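Local coordinates for alcohol oxidase (Myceliophthora thermophila, PDB 6F74), which binds FAD and probably acts as an oxygen-dependent flavoprotein oxidase of the VAO type, at residues A[37-42]-A[148-153]; A[572-577]-A[585-590]. All coordinates share one frame; numbering follows the deposited sequence.

Interaction 1: A[37-42]-A[148-153]; sequences ACWPDN and HNIRLV
The N-terminal loop 37-42 packs W39 and P40 against H148 and I150, where helix 135-147 ends in a Schellman motif and the chain turns into strand 152-155. N149, with positive phi, is the C-prime residue of that motif. No direct hydrogen bond joins the segments; the contact is apolar, with one water. I150 CD1 lies over a face of the W39 indole, 4.1 Å from the centroid of its six-membered ring and 26° off the normal. This is a CH-pi contact. The closest atoms are I150 CD1 and W39 CZ3, 3.7 Å apart. I150 CG2 meets the same corner, 3.9 Å from W39 CZ3. The indole reaches I150 because CG of W39 is anti to the backbone N (chi1 -172°), which brings the benzo end round although the CB bond points away. An alanine in place of W39 would take away this face and is likely to leave a gap beside CD1 and CG2 of I150. P40 uses two ring carbons. P40 CD touches I150 CD1 at 3.8 Å, and P40 CG sits over a face of the H148 imidazole, 4.1 Å from the centroid, as a second CH-pi contact. A water donates to C38 O at 2.9 Å and to H148 O at 2.7 Å, so it bridges two backbone carbonyls. The disulfide of C38 with C32 ties the loop back on itself nearby, and W45 of helix 42-52 also touches P40 and I150. The whole is an N-terminal loop, closed by a disulfide, laid on a helix-to-strand connection of the FAD-binding domain.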
loop_
_atom_site.group_PDB
_atom_site.type_symbol
_atom_site.label_atom_id
_atom_site.label_comp_id
_atom_site.label_asym_id
_atom_site.label_seq_id
_atom_site.Cartn_x
_atom_site.Cartn_y
_atom_site.Cartn_z
ATOM N N ALA A 37 1.130 -35.712 -6.415
ATOM C CA ALA A 37 2.020 -36.773 -5.956
ATOM C C ALA A 37 3.267 -36.226 -5.222
ATOM O O ALA A 37 3.709 -36.800 -4.228
ATOM C CB ALA A 37 2.444 -37.630 -7.142
ATOM N N CYS A 38 3.811 -35.113 -5.703
ATOM C CA CYS A 38 4.983 -34.473 -5.082
ATOM C C CYS A 38 4.729 -33.762 -3.733
ATOM O O CYS A 38 5.665 -33.434 -2.999
ATOM C CB CYS A 38 5.632 -33.492 -6.083
ATOM S SG CYS A 38 4.508 -32.264 -6.761
ATOM N N TRP A 39 3.471 -33.498 -3.417
ATOM C CA TRP A 39 3.113 -32.777 -2.196
ATOM C C TRP A 39 3.449 -33.647 -1.004
ATOM O O TRP A 39 3.082 -34.801 -0.992
ATOM C CB TRP A 39 1.627 -32.415 -2.209
ATOM C CG TRP A 39 1.181 -31.508 -1.105
ATOM C CD1 TRP A 39 0.497 -31.863 0.010
ATOM C CD2 TRP A 39 1.362 -30.077 -1.033
ATOM N NE1 TRP A 39 0.248 -30.763 0.790
ATOM C CE2 TRP A 39 0.774 -29.651 0.181
ATOM C CE3 TRP A 39 1.978 -29.123 -1.872
ATOM C CZ2 TRP A 39 0.770 -28.315 0.585
ATOM C CZ3 TRP A 39 1.982 -27.795 -1.483
ATOM C CH2 TRP A 39 1.383 -27.394 -0.250
ATOM N N PRO A 40 4.157 -33.108 0.003
ATOM C CA PRO A 40 4.466 -33.918 1.192
ATOM C C PRO A 40 3.215 -34.467 1.894
ATOM O O PRO A 40 2.228 -33.742 2.002
ATOM C CB PRO A 40 5.215 -32.940 2.101
ATOM C CG PRO A 40 5.676 -31.841 1.219
ATOM C CD PRO A 40 4.655 -31.732 0.130
ATOM N N ASP A 41 3.265 -35.729 2.347
ATOM C CA ASP A 41 2.106 -36.372 3.002
ATOM C C ASP A 41 1.971 -35.899 4.450
ATOM O O ASP A 41 2.814 -35.146 4.935
ATOM C CB ASP A 41 2.157 -37.922 2.895
ATOM C CG ASP A 41 3.286 -38.557 3.699
ATOM O OD1 ASP A 41 3.952 -37.876 4.493
ATOM O OD2 ASP A 41 3.496 -39.762 3.539
ATOM N N ASN A 42 0.918 -36.326 5.136
ATOM C CA ASN A 42 0.620 -35.790 6.456
ATOM C C ASN A 42 1.781 -35.968 7.450
ATOM O O ASN A 42 2.070 -35.062 8.222
ATOM C CB ASN A 42 -0.704 -36.352 7.003
ATOM C CG ASN A 42 -1.932 -35.946 6.153
ATOM O OD1 ASN A 42 -2.811 -36.770 5.909
ATOM N ND2 ASN A 42 -2.013 -34.670 5.716
ATOM N N HIS A 148 10.983 -29.020 -0.715
ATOM C CA HIS A 148 9.829 -29.678 -1.294
ATOM C C HIS A 148 9.236 -28.961 -2.505
ATOM O O HIS A 148 8.141 -29.314 -2.959
ATOM C CB HIS A 148 8.775 -29.988 -0.231
ATOM C CG HIS A 148 9.297 -30.812 0.904
ATOM N ND1 HIS A 148 9.410 -32.191 0.868
ATOM C CD2 HIS A 148 9.765 -30.427 2.115
ATOM C CE1 HIS A 148 9.895 -32.624 2.020
ATOM N NE2 HIS A 148 10.095 -31.580 2.807
ATOM N N ASN A 149 9.988 -28.002 -3.053
ATOM C CA ASN A 149 9.600 -27.226 -4.226
ATOM C C ASN A 149 8.197 -26.652 -4.107
ATOM O O ASN A 149 7.367 -26.748 -5.033
ATOM C CB ASN A 149 9.785 -28.093 -5.482
ATOM C CG ASN A 149 9.299 -27.419 -6.750
ATOM O OD1 ASN A 149 9.605 -26.253 -7.007
ATOM N ND2 ASN A 149 8.549 -28.157 -7.559
ATOM N N ILE A 150 7.917 -26.100 -2.939
ATOM C CA ILE A 150 6.617 -25.529 -2.622
ATOM C C ILE A 150 6.797 -24.008 -2.660
ATOM O O ILE A 150 7.799 -23.472 -2.117
ATOM C CB ILE A 150 6.140 -25.966 -1.215
ATOM C CG1 ILE A 150 5.911 -27.470 -1.173
ATOM C CG2 ILE A 150 4.872 -25.234 -0.798
ATOM C CD1 ILE A 150 5.288 -27.981 0.125
ATOM N N ARG A 151 5.805 -23.325 -3.234
ATOM C CA ARG A 151 5.831 -21.879 -3.384
ATOM C C ARG A 151 5.828 -21.187 -2.021
ATOM O O ARG A 151 4.953 -21.459 -1.179
ATOM C CB ARG A 151 4.635 -21.377 -4.218
ATOM C CG ARG A 151 4.541 -19.865 -4.314
ATOM C CD ARG A 151 3.369 -19.365 -5.094
ATOM N NE ARG A 151 3.336 -17.903 -5.114
ATOM C CZ ARG A 151 2.449 -17.167 -5.798
ATOM N NH1 ARG A 151 1.507 -17.759 -6.541
ATOM N NH2 ARG A 151 2.491 -15.815 -5.744
ATOM N N LEU A 152 6.818 -20.322 -1.801
ATOM C CA LEU A 152 6.912 -19.590 -0.541
ATOM C C LEU A 152 6.236 -18.243 -0.700
ATOM O O LEU A 152 6.604 -17.466 -1.573
ATOM C CB LEU A 152 8.364 -19.398 -0.087
ATOM C CG LEU A 152 8.557 -18.703 1.269
ATOM C CD1 LEU A 152 8.076 -19.594 2.399
ATOM C CD2 LEU A 152 10.011 -18.354 1.484
ATOM N N VAL A 153 5.268 -17.973 0.172
ATOM C CA VAL A 153 4.557 -16.719 0.203
ATOM C C VAL A 153 4.906 -15.984 1.501
ATOM O O VAL A 153 4.820 -16.539 2.579
ATOM C CB VAL A 153 3.026 -16.945 0.050
ATOM C CG1 VAL A 153 2.292 -15.619 0.028
ATOM C CG2 VAL A 153 2.721 -17.729 -1.241
HETATM O O HOH W 1 7.634 -31.675 -4.085
#

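Interaction 2: A[572-577]-A[585-590]; sequences PDNIFF and EDFIER. With GOL (glycerol), chain L.
F577 and F587 meet where the type I beta turn N574-F577, in the C-terminal berberine-bridge-enzyme-like region, packs on the short strand 587-588. This aromatic pair is the tight, buried part. The rings lie obliquely, with centroids 5.6 Å apart and planes at 42°. The closest approach is F577 CE1 to F587 CB, 3.7 Å. The two side chains run alongside each other, pointing opposite ways. On F587 a second neighbour is N574, whose CB comes within 3.6 Å of F587 CE1. E589 extends past the F577 ring. Its carboxylate carbon CD lies at the ring edge, 4.0 Å from F577 CE2, and the carboxylate plane stands 80° from the ring. CG of E589 is anti to the backbone N and the chain runs on extended, which carries the acid past the ring to its partner R151.

The other end is looser and polar. A glycerol, probably from the crystallisation liquor, sits between N574 and D586. D586 also forms a salt bridge with R568, and N574 OD1 takes a hydrogen bond from K567 NZ. Glycerol O1 is modelled 2.5 Å from D586 OD2, so short that the exact distance is doubtful. The firmer link is at glycerol O2, which lies at the edge of the F587 ring, in plane, and accepts a hydrogen bond from N574 ND2 at 2.8 Å, bent to 141° at the hydrogen.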
loop_
_atom_site.group_PDB
_atom_site.type_symbol
_atom_site.label_atom_id
_atom_site.label_comp_id
_atom_site.label_asym_id
_atom_site.label_seq_id
_atom_site.Cartn_x
_atom_site.Cartn_y
_atom_site.Cartn_z
ATOM N N PRO A 572 18.076 -15.891 -7.910
ATOM C CA PRO A 572 18.051 -16.454 -9.257
ATOM C C PRO A 572 16.911 -17.449 -9.536
ATOM O O PRO A 572 16.488 -17.592 -10.682
ATOM C CB PRO A 572 19.428 -17.132 -9.409
ATOM C CG PRO A 572 20.019 -17.204 -8.051
ATOM C CD PRO A 572 19.327 -16.192 -7.196
ATOM N N ASP A 573 16.453 -18.145 -8.506
ATOM C CA ASP A 573 15.408 -19.180 -8.654
ATOM C C ASP A 573 14.015 -18.644 -8.428
ATOM O O ASP A 573 13.030 -19.354 -8.647
ATOM C CB ASP A 573 15.676 -20.371 -7.726
ATOM C CG ASP A 573 16.963 -21.067 -8.040
ATOM O OD1 ASP A 573 17.330 -21.047 -9.215
ATOM O OD2 ASP A 573 17.630 -21.606 -7.125
ATOM N N ASN A 574 13.941 -17.381 -8.009
ATOM C CA ASN A 574 12.686 -16.685 -7.768
ATOM C C ASN A 574 11.872 -17.396 -6.695
ATOM O O ASN A 574 10.653 -17.633 -6.842
ATOM C CB ASN A 574 11.892 -16.494 -9.048
ATOM C CG ASN A 574 11.082 -15.226 -9.045
ATOM O OD1 ASN A 574 10.780 -14.691 -7.990
ATOM N ND2 ASN A 574 10.781 -14.693 -10.244
ATOM N N ILE A 575 12.569 -17.708 -5.604
ATOM C CA ILE A 575 11.960 -18.282 -4.441
ATOM C C ILE A 575 10.930 -17.327 -3.853
ATOM O O ILE A 575 9.955 -17.783 -3.243
ATOM C CB ILE A 575 13.036 -18.687 -3.377
ATOM C CG1 ILE A 575 14.054 -19.677 -3.966
ATOM C CG2 ILE A 575 12.405 -19.279 -2.123
ATOM C CD1 ILE A 575 13.454 -20.890 -4.659
ATOM N N PHE A 576 11.125 -16.017 -4.064
ATOM C CA PHE A 576 10.241 -15.018 -3.521
ATOM C C PHE A 576 9.306 -14.398 -4.538
ATOM O O PHE A 576 8.898 -13.237 -4.380
ATOM C CB PHE A 576 11.069 -13.946 -2.813
ATOM C CG PHE A 576 12.042 -14.495 -1.805
ATOM C CD1 PHE A 576 11.605 -15.337 -0.806
ATOM C CD2 PHE A 576 13.369 -14.121 -1.822
ATOM C CE1 PHE A 576 12.493 -15.832 0.151
ATOM C CE2 PHE A 576 14.268 -14.633 -0.897
ATOM C CZ PHE A 576 13.823 -15.478 0.107
ATOM N N PHE A 577 8.929 -15.178 -5.552
ATOM C CA PHE A 577 7.986 -14.741 -6.571
ATOM C C PHE A 577 6.799 -14.034 -5.957
ATOM O O PHE A 577 6.215 -14.528 -5.000
ATOM C CB PHE A 577 7.446 -15.894 -7.418
ATOM C CG PHE A 577 6.388 -15.467 -8.397
ATOM C CD1 PHE A 577 6.747 -14.965 -9.662
ATOM C CD2 PHE A 577 5.057 -15.483 -8.054
ATOM C CE1 PHE A 577 5.791 -14.538 -10.556
ATOM C CE2 PHE A 577 4.089 -15.039 -8.940
ATOM C CZ PHE A 577 4.463 -14.558 -10.190
ATOM N N GLU A 585 7.459 -11.575 -14.738
ATOM C CA GLU A 585 7.192 -11.941 -16.126
ATOM C C GLU A 585 7.919 -13.191 -16.615
ATOM O O GLU A 585 7.600 -13.702 -17.701
ATOM C CB GLU A 585 7.520 -10.761 -17.065
ATOM C CG GLU A 585 9.003 -10.392 -17.187
ATOM C CD GLU A 585 9.502 -9.399 -16.152
ATOM O OE1 GLU A 585 8.899 -9.235 -15.027
ATOM O OE2 GLU A 585 10.537 -8.774 -16.489
ATOM N N ASP A 586 8.922 -13.671 -15.872
ATOM C CA ASP A 586 9.566 -14.926 -16.216
ATOM C C ASP A 586 8.795 -16.144 -15.745
ATOM O O ASP A 586 9.199 -17.288 -16.056
ATOM C CB ASP A 586 11.008 -14.962 -15.692
ATOM C CG ASP A 586 11.916 -14.069 -16.488
ATOM O OD1 ASP A 586 11.532 -13.686 -17.621
ATOM O OD2 ASP A 586 12.988 -13.700 -15.972
ATOM N N PHE A 587 7.700 -15.920 -15.016
ATOM C CA PHE A 587 6.802 -16.969 -14.550
ATOM C C PHE A 587 5.360 -16.755 -15.021
ATOM O O PHE A 587 4.976 -15.654 -15.445
ATOM C CB PHE A 587 6.821 -17.013 -13.038
ATOM C CG PHE A 587 8.011 -17.713 -12.461
ATOM C CD1 PHE A 587 9.253 -17.176 -12.506
ATOM C CD2 PHE A 587 7.853 -18.943 -11.824
ATOM C CE1 PHE A 587 10.331 -17.849 -11.946
ATOM C CE2 PHE A 587 8.906 -19.606 -11.253
ATOM C CZ PHE A 587 10.129 -19.076 -11.318
ATOM N N ILE A 588 4.571 -17.822 -14.924
ATOM C CA ILE A 588 3.131 -17.779 -15.120
ATOM C C ILE A 588 2.466 -18.193 -13.817
ATOM O O ILE A 588 2.652 -19.322 -13.355
ATOM C CB ILE A 588 2.678 -18.717 -16.268
ATOM C CG1 ILE A 588 3.381 -18.334 -17.568
ATOM C CG2 ILE A 588 1.144 -18.650 -16.462
ATOM C CD1 ILE A 588 3.208 -19.352 -18.686
ATOM N N GLU A 589 1.713 -17.261 -13.233
ATOM C CA GLU A 589 0.909 -17.509 -12.056
ATOM C C GLU A 589 -0.509 -17.875 -12.489
ATOM O O GLU A 589 -1.044 -17.362 -13.490
ATOM C CB GLU A 589 0.862 -16.303 -11.134
ATOM C CG GLU A 589 0.341 -16.651 -9.764
ATOM C CD GLU A 589 0.118 -15.483 -8.813
ATOM O OE1 GLU A 589 0.165 -14.290 -9.214
ATOM O OE2 GLU A 589 -0.111 -15.767 -7.629
ATOM N N ARG A 590 -1.102 -18.812 -11.757
ATOM C CA ARG A 590 -2.488 -19.169 -11.945
ATOM C C ARG A 590 -3.181 -18.937 -10.609
ATOM O O ARG A 590 -2.542 -19.008 -9.548
ATOM C CB ARG A 590 -2.621 -20.637 -12.401
ATOM C CG ARG A 590 -2.029 -20.940 -13.776
ATOM C CD ARG A 590 -2.008 -22.431 -14.082
ATOM N NE ARG A 590 -3.352 -22.975 -14.172
ATOM C CZ ARG A 590 -3.689 -24.257 -14.051
ATOM N NH1 ARG A 590 -2.765 -25.223 -13.839
ATOM N NH2 ARG A 590 -4.978 -24.576 -14.163
HETATM C C1 GOL L . 13.709 -13.284 -12.898
HETATM O O1 GOL L . 14.530 -13.225 -14.076
HETATM C C2 GOL L . 13.817 -14.683 -12.307
HETATM O O2 GOL L . 12.521 -15.286 -12.345
HETATM C C3 GOL L . 14.323 -14.719 -10.870
HETATM O O3 GOL L . 15.493 -13.922 -10.616
#

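Overall arrangement
Interactions 1 and 2 lie on the same side of the chain's centre, with centres about 16 Å apart, and they touch through R151 and L152. R151 NH1 forms a salt bridge of 2.8 Å with E589 OE2, while R151 NH2 packs against F577. L152 packs its CD2 on F576. The strand 152-155 region of the FAD-binding domain therefore meets the C-terminal region directly. Interaction 1 is farther out and only partly buried; it joins the N-terminal loop to the helix-to-strand turn through CH-pi contacts and a water. Interaction 2 is the more buried, joining two nearby parts of the C-terminal region through an aromatic pair, with a polar glycerol site at one end.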